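Local coordinates for lipid-transfer protein (Thermomonospora curvata, PDB 6OK1) that is a lipid-transfer protein of the thiolase superfamily, with a thiolase-type fold, that assembles with a second copy of itself and with another protein, at residues Lys20-Val34 with Val105-Val117. Numbering follows the deposited sequence. Where two conformers were deposited one is given.
Sequences KNSGRSELQLACEAV and VVCYRAFNERSGV
Ser-22 OG lies between two bonds: it donates to Asn-112 OD1 at 2.7 Å and accepts from Arg-24 N at 3.1 Å, the latter closing an ST turn. With chi1 at 76°, Ser-22 holds OG between its own backbone N and carbonyl carbon, which leaves it facing the asparagine. The other end of the same amide is also fixed, since Asn-112 ND2 reaches Arg-24 O at 2.8 Å, approaching almost in line with the carbonyl, so rotation of the amide is restrained at both ends. The backbone of the same residue adds a third bond: Asn-112 N donates nearly straight (171°) to Glu-26 OE2 at 2.8 Å, on the anti side of the carboxylate but tilted well out of its plane. The Glu-26 and Asn-112 side chains pass each other in opposite directions. Glu-26 OE1 takes a bridging water that also joins Arg-109 NH1 and Ala-110 O. Further along the helix the contact turns apolar: Ala-110 CB sits 3.8 Å from both Leu-29 CB and Ala-30 CB, and Val-34 CG2 rests 3.9 Å from Tyr-108 CB. The axes of helix segment 26-34 and strand segment 105-112 come within 6.7 Å, at 145° between their N-to-C directions, consistent with small alanines meeting there. In this thiolase-fold domain the helix packs on the mixed sheet, where strand 104-112 runs between strands 50-54 and 219-228; Val-34 also touches Ala-223, and helix 61-68 flanks Tyr-108 through Val-64.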
# COMPACT_ATOMS: atom_id res chain seq x y z
N LYS A 20 -6.60 12.99 -22.30
CA LYS A 20 -7.74 12.10 -22.15
C LYS A 20 -7.52 10.78 -22.87
O LYS A 20 -8.44 9.95 -22.92
CB LYS A 20 -9.01 12.78 -22.69
CG LYS A 20 -9.23 14.17 -22.13
CD LYS A 20 -9.41 14.14 -20.62
CE LYS A 20 -9.67 15.55 -20.07
NZ LYS A 20 -9.70 15.61 -18.58
N ASN A 21 -6.35 10.57 -23.44
CA ASN A 21 -5.98 9.29 -24.03
C ASN A 21 -4.49 9.24 -24.27
O ASN A 21 -3.97 9.80 -25.24
CB ASN A 21 -6.73 9.06 -25.35
CG ASN A 21 -6.23 7.80 -26.08
OD1 ASN A 21 -5.86 6.81 -25.44
ND2 ASN A 21 -6.20 7.84 -27.40
N SER A 22 -3.77 8.58 -23.35
CA SER A 22 -2.33 8.51 -23.47
C SER A 22 -1.91 7.59 -24.60
O SER A 22 -0.79 7.71 -25.11
CB SER A 22 -1.71 8.01 -22.17
OG SER A 22 -1.90 6.61 -22.06
N GLY A 23 -2.78 6.65 -24.95
CA GLY A 23 -2.40 5.68 -25.96
C GLY A 23 -1.32 4.71 -25.55
O GLY A 23 -0.79 3.99 -26.41
N ARG A 24 -0.96 4.64 -24.27
CA ARG A 24 0.11 3.73 -23.86
C ARG A 24 -0.16 3.26 -22.43
O ARG A 24 -1.15 3.65 -21.80
CB ARG A 24 1.47 4.39 -24.04
CG ARG A 24 1.71 5.74 -23.32
CD ARG A 24 2.66 6.60 -24.15
NE ARG A 24 3.24 7.76 -23.47
CZ ARG A 24 2.66 8.95 -23.37
NH1 ARG A 24 1.46 9.17 -23.88
NH2 ARG A 24 3.30 9.95 -22.76
N SER A 25 0.70 2.37 -21.93
CA SER A 25 0.43 1.71 -20.66
C SER A 25 0.70 2.63 -19.48
O SER A 25 1.48 3.58 -19.56
CB SER A 25 1.30 0.46 -20.50
OG SER A 25 2.62 0.82 -20.23
N GLU A 26 0.03 2.32 -18.36
CA GLU A 26 0.32 3.03 -17.11
C GLU A 26 1.78 2.90 -16.73
O GLU A 26 2.42 3.87 -16.27
CB GLU A 26 -0.59 2.50 -15.99
CG GLU A 26 -2.07 2.65 -16.32
CD GLU A 26 -3.01 2.52 -15.13
OE1 GLU A 26 -2.65 1.82 -14.16
OE2 GLU A 26 -4.11 3.13 -15.18
N LEU A 27 2.38 1.72 -16.94
CA LEU A 27 3.80 1.57 -16.64
C LEU A 27 4.65 2.46 -17.53
O LEU A 27 5.61 3.08 -17.06
CB LEU A 27 4.23 0.11 -16.80
CG LEU A 27 5.72 -0.19 -16.62
CD1 LEU A 27 6.20 0.10 -15.21
CD2 LEU A 27 6.00 -1.64 -16.99
N GLN A 28 4.32 2.58 -18.82
CA GLN A 28 5.12 3.47 -19.65
C GLN A 28 5.01 4.90 -19.15
O GLN A 28 6.00 5.62 -19.10
CB GLN A 28 4.71 3.36 -21.13
CG GLN A 28 5.45 4.36 -22.00
CD GLN A 28 5.50 3.98 -23.48
OE1 GLN A 28 5.11 2.89 -23.88
NE2 GLN A 28 5.99 4.89 -24.29
N LEU A 29 3.81 5.33 -18.75
CA LEU A 29 3.68 6.69 -18.24
C LEU A 29 4.53 6.88 -16.99
O LEU A 29 5.15 7.94 -16.81
CB LEU A 29 2.22 6.99 -17.93
CG LEU A 29 1.23 6.94 -19.11
CD1 LEU A 29 -0.18 7.12 -18.61
CD2 LEU A 29 1.58 8.06 -20.12
N ALA A 30 4.49 5.91 -16.07
CA ALA A 30 5.29 6.01 -14.86
C ALA A 30 6.76 6.11 -15.20
O ALA A 30 7.47 6.95 -14.66
CB ALA A 30 5.04 4.81 -13.95
N CYS A 31 7.22 5.26 -16.11
CA CYS A 31 8.64 5.29 -16.48
C CYS A 31 9.01 6.61 -17.13
O CYS A 31 10.07 7.17 -16.83
CB CYS A 31 8.96 4.12 -17.41
SG CYS A 31 8.87 2.54 -16.59
N GLU A 32 8.16 7.14 -18.00
CA GLU A 32 8.47 8.43 -18.62
C GLU A 32 8.59 9.53 -17.57
O GLU A 32 9.55 10.31 -17.59
CB GLU A 32 7.42 8.81 -19.66
CG GLU A 32 7.49 7.98 -20.92
CD GLU A 32 6.41 8.35 -21.93
OE1 GLU A 32 5.90 9.50 -21.87
OE2 GLU A 32 6.09 7.49 -22.78
N ALA A 33 7.62 9.63 -16.67
CA ALA A 33 7.64 10.69 -15.67
C ALA A 33 8.84 10.55 -14.74
O ALA A 33 9.51 11.54 -14.41
CB ALA A 33 6.32 10.66 -14.87
N VAL A 34 9.15 9.32 -14.34
CA VAL A 34 10.25 9.08 -13.42
C VAL A 34 11.58 9.46 -14.07
O VAL A 34 12.40 10.17 -13.46
CB VAL A 34 10.25 7.61 -12.99
CG1 VAL A 34 11.55 7.19 -12.37
CG2 VAL A 34 9.09 7.36 -12.02
N VAL A 105 15.22 9.51 -3.71
CA VAL A 105 13.91 8.85 -3.69
C VAL A 105 13.05 9.49 -4.75
O VAL A 105 12.96 10.72 -4.83
CB VAL A 105 13.25 8.93 -2.30
CG1 VAL A 105 11.94 8.12 -2.31
CG2 VAL A 105 14.24 8.41 -1.22
N VAL A 106 12.40 8.67 -5.57
CA VAL A 106 11.43 9.17 -6.54
C VAL A 106 10.02 8.81 -6.10
O VAL A 106 9.73 7.64 -5.83
CB VAL A 106 11.71 8.64 -7.96
CG1 VAL A 106 10.82 9.32 -8.95
CG2 VAL A 106 13.18 8.89 -8.33
N CYS A 107 9.15 9.81 -6.01
CA CYS A 107 7.74 9.65 -5.71
C CYS A 107 6.97 9.77 -7.01
O CYS A 107 7.22 10.70 -7.78
CB CYS A 107 7.27 10.71 -4.71
SG CYS A 107 8.33 10.91 -3.28
N TYR A 108 6.03 8.85 -7.28
CA TYR A 108 5.36 8.88 -8.58
C TYR A 108 3.92 8.38 -8.50
O TYR A 108 3.52 7.69 -7.56
CB TYR A 108 6.13 8.06 -9.63
CG TYR A 108 6.18 6.56 -9.35
CD1 TYR A 108 7.17 6.03 -8.56
CD2 TYR A 108 5.23 5.69 -9.88
CE1 TYR A 108 7.22 4.66 -8.30
CE2 TYR A 108 5.27 4.32 -9.60
CZ TYR A 108 6.27 3.83 -8.83
OH TYR A 108 6.34 2.50 -8.54
N ARG A 109 3.15 8.74 -9.53
CA ARG A 109 1.82 8.22 -9.75
C ARG A 109 1.56 8.34 -11.24
O ARG A 109 1.81 9.40 -11.82
CB ARG A 109 0.76 8.99 -8.94
CG ARG A 109 -0.64 8.40 -8.97
CD ARG A 109 -0.74 7.16 -8.12
NE ARG A 109 -2.12 6.67 -8.05
CZ ARG A 109 -2.65 5.73 -8.82
NH1 ARG A 109 -1.94 5.10 -9.76
NH2 ARG A 109 -3.94 5.41 -8.65
N ALA A 110 1.07 7.27 -11.85
CA ALA A 110 0.71 7.34 -13.27
C ALA A 110 -0.46 6.42 -13.56
O ALA A 110 -0.53 5.30 -13.03
CB ALA A 110 1.90 6.97 -14.16
N PHE A 111 -1.39 6.88 -14.39
CA PHE A 111 -2.56 6.06 -14.68
C PHE A 111 -3.23 6.53 -15.96
O PHE A 111 -2.99 7.64 -16.47
CB PHE A 111 -3.57 6.06 -13.52
CG PHE A 111 -3.86 7.41 -12.91
CD1 PHE A 111 -4.21 8.51 -13.69
CD2 PHE A 111 -3.88 7.55 -11.52
CE1 PHE A 111 -4.52 9.75 -13.10
CE2 PHE A 111 -4.21 8.77 -10.92
CZ PHE A 111 -4.52 9.88 -11.72
N ASN A 112 -4.10 5.65 -16.47
CA ASN A 112 -5.04 5.99 -17.53
C ASN A 112 -6.45 6.01 -16.97
O ASN A 112 -7.27 5.14 -17.25
CB ASN A 112 -4.94 4.96 -18.65
CG ASN A 112 -3.67 5.09 -19.43
OD1 ASN A 112 -3.25 6.20 -19.78
ND2 ASN A 112 -3.03 3.96 -19.70
N GLU A 113 -6.75 7.00 -16.15
CA GLU A 113 -8.07 7.05 -15.53
C GLU A 113 -9.16 7.51 -16.49
O GLU A 113 -10.32 7.19 -16.26
CB GLU A 113 -8.07 7.99 -14.31
CG GLU A 113 -7.49 7.38 -13.06
CD GLU A 113 -8.23 7.79 -11.81
OE1 GLU A 113 -8.50 6.89 -11.00
OE2 GLU A 113 -8.54 8.99 -11.62
N ARG A 114 -8.81 8.24 -17.56
CA ARG A 114 -9.83 8.63 -18.53
C ARG A 114 -10.08 7.56 -19.58
O ARG A 114 -11.23 7.29 -19.92
CB ARG A 114 -9.44 9.93 -19.22
CG ARG A 114 -10.62 10.56 -20.00
CD ARG A 114 -11.72 10.98 -19.05
NE ARG A 114 -12.95 11.48 -19.67
CZ ARG A 114 -13.92 10.72 -20.17
NH1 ARG A 114 -13.77 9.41 -20.26
NH2 ARG A 114 -15.04 11.29 -20.61
N SER A 115 -9.01 6.92 -20.07
CA SER A 115 -9.13 5.95 -21.14
C SER A 115 -9.19 4.50 -20.67
O SER A 115 -9.56 3.63 -21.47
CB SER A 115 -7.97 6.10 -22.12
OG SER A 115 -6.71 5.79 -21.52
N GLY A 116 -8.85 4.21 -19.42
CA GLY A 116 -8.84 2.82 -18.95
C GLY A 116 -10.23 2.34 -18.58
O GLY A 116 -11.08 3.12 -18.13
N VAL A 117 -10.49 1.06 -18.84
CA VAL A 117 -11.79 0.41 -18.62
C VAL A 117 -12.88 1.33 -18.05
O VAL A 117 -13.76 0.88 -17.32
CB VAL A 117 -11.61 -0.80 -17.71
CG1 VAL A 117 -10.84 -1.89 -18.45
CG2 VAL A 117 -10.89 -0.40 -16.42
O HOH W 1 -4.82 5.16 -23.52
O HOH W 2 -1.72 3.01 -11.69